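Local atomic coordinates of possible acyl-[acyl-carrier protein] desaturase DESA2 (acyl-[acp] desaturase) (stearoyl-acp desaturase) (Mycobacterium tuberculosis, PDB entry 1ZA0), a protein that may act as an iron-dependent acyl-[acyl-carrier-protein] desaturase in mycobacterial fatty acid biosynthesis, with a metal site held inside a four-helix bundle. Residues 151-156 and 198-203. Residues are numbered along the deposited sequence; the frame is centred on the assembly and turned at random.
Sequences TLVYMA and NLVTHC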
ATOM      1  N   THR A 151     -14.847   2.675   7.326  1.00 36.05           N
ATOM      2  CA  THR A 151     -14.113   2.833   6.104  1.00 37.42           C
ATOM      3  C   THR A 151     -12.797   3.579   6.410  1.00 37.06           C
ATOM      4  O   THR A 151     -11.735   3.223   5.847  1.00 36.46           O
ATOM      5  CB  THR A 151     -14.972   3.606   5.042  1.00 37.49           C
ATOM      6  OG1 THR A 151     -16.065   2.783   4.578  1.00 39.58           O
ATOM      7  CG2 THR A 151     -14.209   3.878   3.781  1.00 38.63           C
ATOM      8  N   LEU A 152     -12.877   4.635   7.254  1.00 35.53           N
ATOM      9  CA  LEU A 152     -11.696   5.423   7.556  1.00 34.47           C
ATOM     10  C   LEU A 152     -10.746   4.592   8.381  1.00 33.33           C
ATOM     11  O   LEU A 152      -9.545   4.692   8.196  1.00 32.42           O
ATOM     12  CB  LEU A 152     -12.028   6.761   8.239  1.00 35.84           C
ATOM     13  CG  LEU A 152     -12.848   7.762   7.435  1.00 35.94           C
ATOM     14  CD1 LEU A 152     -13.400   8.961   8.368  1.00 38.36           C
ATOM     15  CD2 LEU A 152     -12.039   8.306   6.263  1.00 36.75           C
ATOM     16  N   VAL A 153     -11.276   3.772   9.289  1.00 33.00           N
ATOM     17  CA  VAL A 153     -10.474   2.919  10.137  1.00 33.59           C
ATOM     18  C   VAL A 153      -9.752   1.850   9.257  1.00 34.10           C
ATOM     19  O   VAL A 153      -8.580   1.650   9.413  1.00 32.38           O
ATOM     20  CB  VAL A 153     -11.330   2.236  11.188  1.00 33.33           C
ATOM     21  CG1 VAL A 153     -10.575   1.087  11.887  1.00 34.60           C
ATOM     22  CG2 VAL A 153     -11.835   3.328  12.243  1.00 34.96           C
ATOM     23  N   TYR A 154     -10.509   1.207   8.366  1.00 33.24           N
ATOM     24  CA  TYR A 154      -9.960   0.239   7.435  1.00 34.12           C
ATOM     25  C   TYR A 154      -8.794   0.849   6.634  1.00 32.37           C
ATOM     26  O   TYR A 154      -7.751   0.245   6.561  1.00 34.05           O
ATOM     27  CB  TYR A 154     -11.040  -0.290   6.483  1.00 35.45           C
ATOM     28  CG  TYR A 154     -10.472  -1.179   5.407  1.00 37.29           C
ATOM     29  CD1 TYR A 154     -10.149  -2.538   5.671  1.00 42.00           C
ATOM     30  CD2 TYR A 154     -10.167  -0.666   4.176  1.00 37.46           C
ATOM     31  CE1 TYR A 154      -9.578  -3.354   4.642  1.00 44.34           C
ATOM     32  CE2 TYR A 154      -9.614  -1.469   3.176  1.00 39.55           C
ATOM     33  CZ  TYR A 154      -9.321  -2.784   3.422  1.00 42.23           C
ATOM     34  OH  TYR A 154      -8.768  -3.520   2.390  1.00 51.08           O
ATOM     35  N   MET A 155      -8.995   2.017   6.035  1.00 31.61           N
ATOM     36  CA  MET A 155      -7.989   2.659   5.257  1.00 31.18           C
ATOM     37  C   MET A 155      -6.740   3.028   6.071  1.00 31.26           C
ATOM     38  O   MET A 155      -5.622   2.902   5.556  1.00 30.51           O
ATOM     39  CB  MET A 155      -8.529   3.895   4.583  1.00 31.26           C
ATOM     40  CG  MET A 155      -9.531   3.625   3.482  1.00 34.72           C
ATOM     41  SD  MET A 155      -8.942   2.497   2.203  1.00 36.35           S
ATOM     42  CE  MET A 155      -7.564   3.549   1.555  1.00 38.57           C
ATOM     43  N   ALA A 156      -6.905   3.393   7.344  1.00 28.69           N
ATOM     44  CA  ALA A 156      -5.745   3.709   8.140  1.00 29.07           C
ATOM     45  C   ALA A 156      -4.863   2.490   8.350  1.00 27.75           C
ATOM     46  O   ALA A 156      -3.610   2.574   8.242  1.00 26.20           O
ATOM     47  CB  ALA A 156      -6.185   4.345   9.521  1.00 29.46           C
ATOM     48  N   ASN A 198      -5.313  10.574  10.799  1.00 26.51           N
ATOM     49  CA  ASN A 198      -5.689  11.824  11.452  1.00 27.28           C
ATOM     50  C   ASN A 198      -7.252  11.962  11.440  1.00 29.00           C
ATOM     51  O   ASN A 198      -7.841  12.481  12.394  1.00 29.98           O
ATOM     52  CB  ASN A 198      -4.989  13.031  10.768  1.00 24.90           C
ATOM     53  CG  ASN A 198      -3.515  13.123  11.114  1.00 26.92           C
ATOM     54  OD1 ASN A 198      -3.081  12.466  12.097  1.00 26.56           O
ATOM     55  ND2 ASN A 198      -2.718  13.970  10.338  1.00 24.00           N
ATOM     56  N   LEU A 199      -7.903  11.461  10.385  1.00 29.63           N
ATOM     57  CA  LEU A 199      -9.358  11.542  10.266  1.00 29.73           C
ATOM     58  C   LEU A 199      -9.949  10.651  11.317  1.00 29.69           C
ATOM     59  O   LEU A 199     -10.944  11.006  11.956  1.00 28.92           O
ATOM     60  CB  LEU A 199      -9.857  11.163   8.884  1.00 31.66           C
ATOM     61  CG  LEU A 199      -9.420  11.993   7.711  1.00 32.91           C
ATOM     62  CD1 LEU A 199     -10.042  11.566   6.360  1.00 35.84           C
ATOM     63  CD2 LEU A 199      -9.766  13.374   7.978  1.00 39.83           C
ATOM     64  N   VAL A 200      -9.324   9.507  11.543  1.00 28.45           N
ATOM     65  CA  VAL A 200      -9.752   8.569  12.541  1.00 29.39           C
ATOM     66  C   VAL A 200      -9.605   9.142  13.967  1.00 31.18           C
ATOM     67  O   VAL A 200     -10.461   8.898  14.858  1.00 30.35           O
ATOM     68  CB  VAL A 200      -9.030   7.239  12.451  1.00 29.41           C
ATOM     69  CG1 VAL A 200      -9.319   6.352  13.641  1.00 28.53           C
ATOM     70  CG2 VAL A 200      -9.396   6.479  11.156  1.00 33.53           C
ATOM     71  N   THR A 201      -8.537   9.881  14.184  1.00 31.87           N
ATOM     72  CA  THR A 201      -8.378  10.597  15.457  1.00 31.88           C
ATOM     73  C   THR A 201      -9.583  11.535  15.681  1.00 33.63           C
ATOM     74  O   THR A 201     -10.090  11.536  16.775  1.00 35.12           O
ATOM     75  CB  THR A 201      -7.031  11.361  15.465  1.00 30.22           C
ATOM     76  OG1 THR A 201      -5.973  10.385  15.483  1.00 28.52           O
ATOM     77  CG2 THR A 201      -6.857  12.189  16.760  1.00 28.61           C
ATOM     78  N   HIS A 202      -9.987  12.344  14.690  1.00 34.82           N
ATOM     79  CA  HIS A 202     -11.155  13.201  14.847  1.00 36.88           C
ATOM     80  C   HIS A 202     -12.438  12.391  15.069  1.00 36.42           C
ATOM     81  O   HIS A 202     -13.267  12.804  15.869  1.00 35.38           O
ATOM     82  CB  HIS A 202     -11.273  14.232  13.734  1.00 37.87           C
ATOM     83  CG  HIS A 202     -12.312  15.298  13.998  1.00 43.43           C
ATOM     84  ND1 HIS A 202     -12.194  16.235  15.007  1.00 46.98           N
ATOM     85  CD2 HIS A 202     -13.510  15.553  13.401  1.00 46.07           C
ATOM     86  CE1 HIS A 202     -13.262  17.023  15.018  1.00 46.84           C
ATOM     87  NE2 HIS A 202     -14.083  16.627  14.061  1.00 44.12           N
ATOM     88  N   CYS A 203     -12.546  11.187  14.483  1.00 36.43           N
ATOM     89  CA  CYS A 203     -13.680  10.300  14.726  1.00 35.46           C
ATOM     90  C   CYS A 203     -13.688   9.799  16.155  1.00 36.67           C
ATOM     91  O   CYS A 203     -14.777   9.671  16.794  1.00 34.45           O
ATOM     92  CB  CYS A 203     -13.725   9.088  13.790  1.00 35.36           C
ATOM     93  SG  CYS A 203     -13.969   9.449  12.082  1.00 35.05           S
TER
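The helical segments 151-156 and 198-203 run roughly antiparallel, their axes 9.2 Å apart at closest approach and at an angle of 141°, and the backbones come nearest at Val153 and Val200, whose CA atoms lie 6.2 Å apart. Val200 sits at the centre of the contact. With chi1 at 170° its CG1 lies opposite the backbone N, leaving CG2 on the N side, 3.5 Å from Leu152 O and touching Leu152 CB, Val153 CG2 and, at 4.2 Å, Ala156 CB. Leu152 O still accepts the helical bond from Ala156 N, so the methyl packs against an oxygen already engaged. Leu152 spreads its two branches along the facing helix: CD2 meets Leu199 CD1 at 3.8 Å, one turn before CD1 meets Cys203 SG, also at 3.8 Å. The side chains of Val153 and Val200 cross at about a right angle, methyl against methyl. Side chain meets side chain through apolar groups alone, without a hydrogen bond between the segments. The buried contact joins helices 148-172 and 176-206 of the ferritin-like bundle, which carry the manganese ligands Glu159, and Glu189 and His192; the side chain of Ala156 is about 11 Å from the metal. Trp96 of helix 95-121 and helix 9-27 cover both leucines; helix 208-221 packs on the two valines.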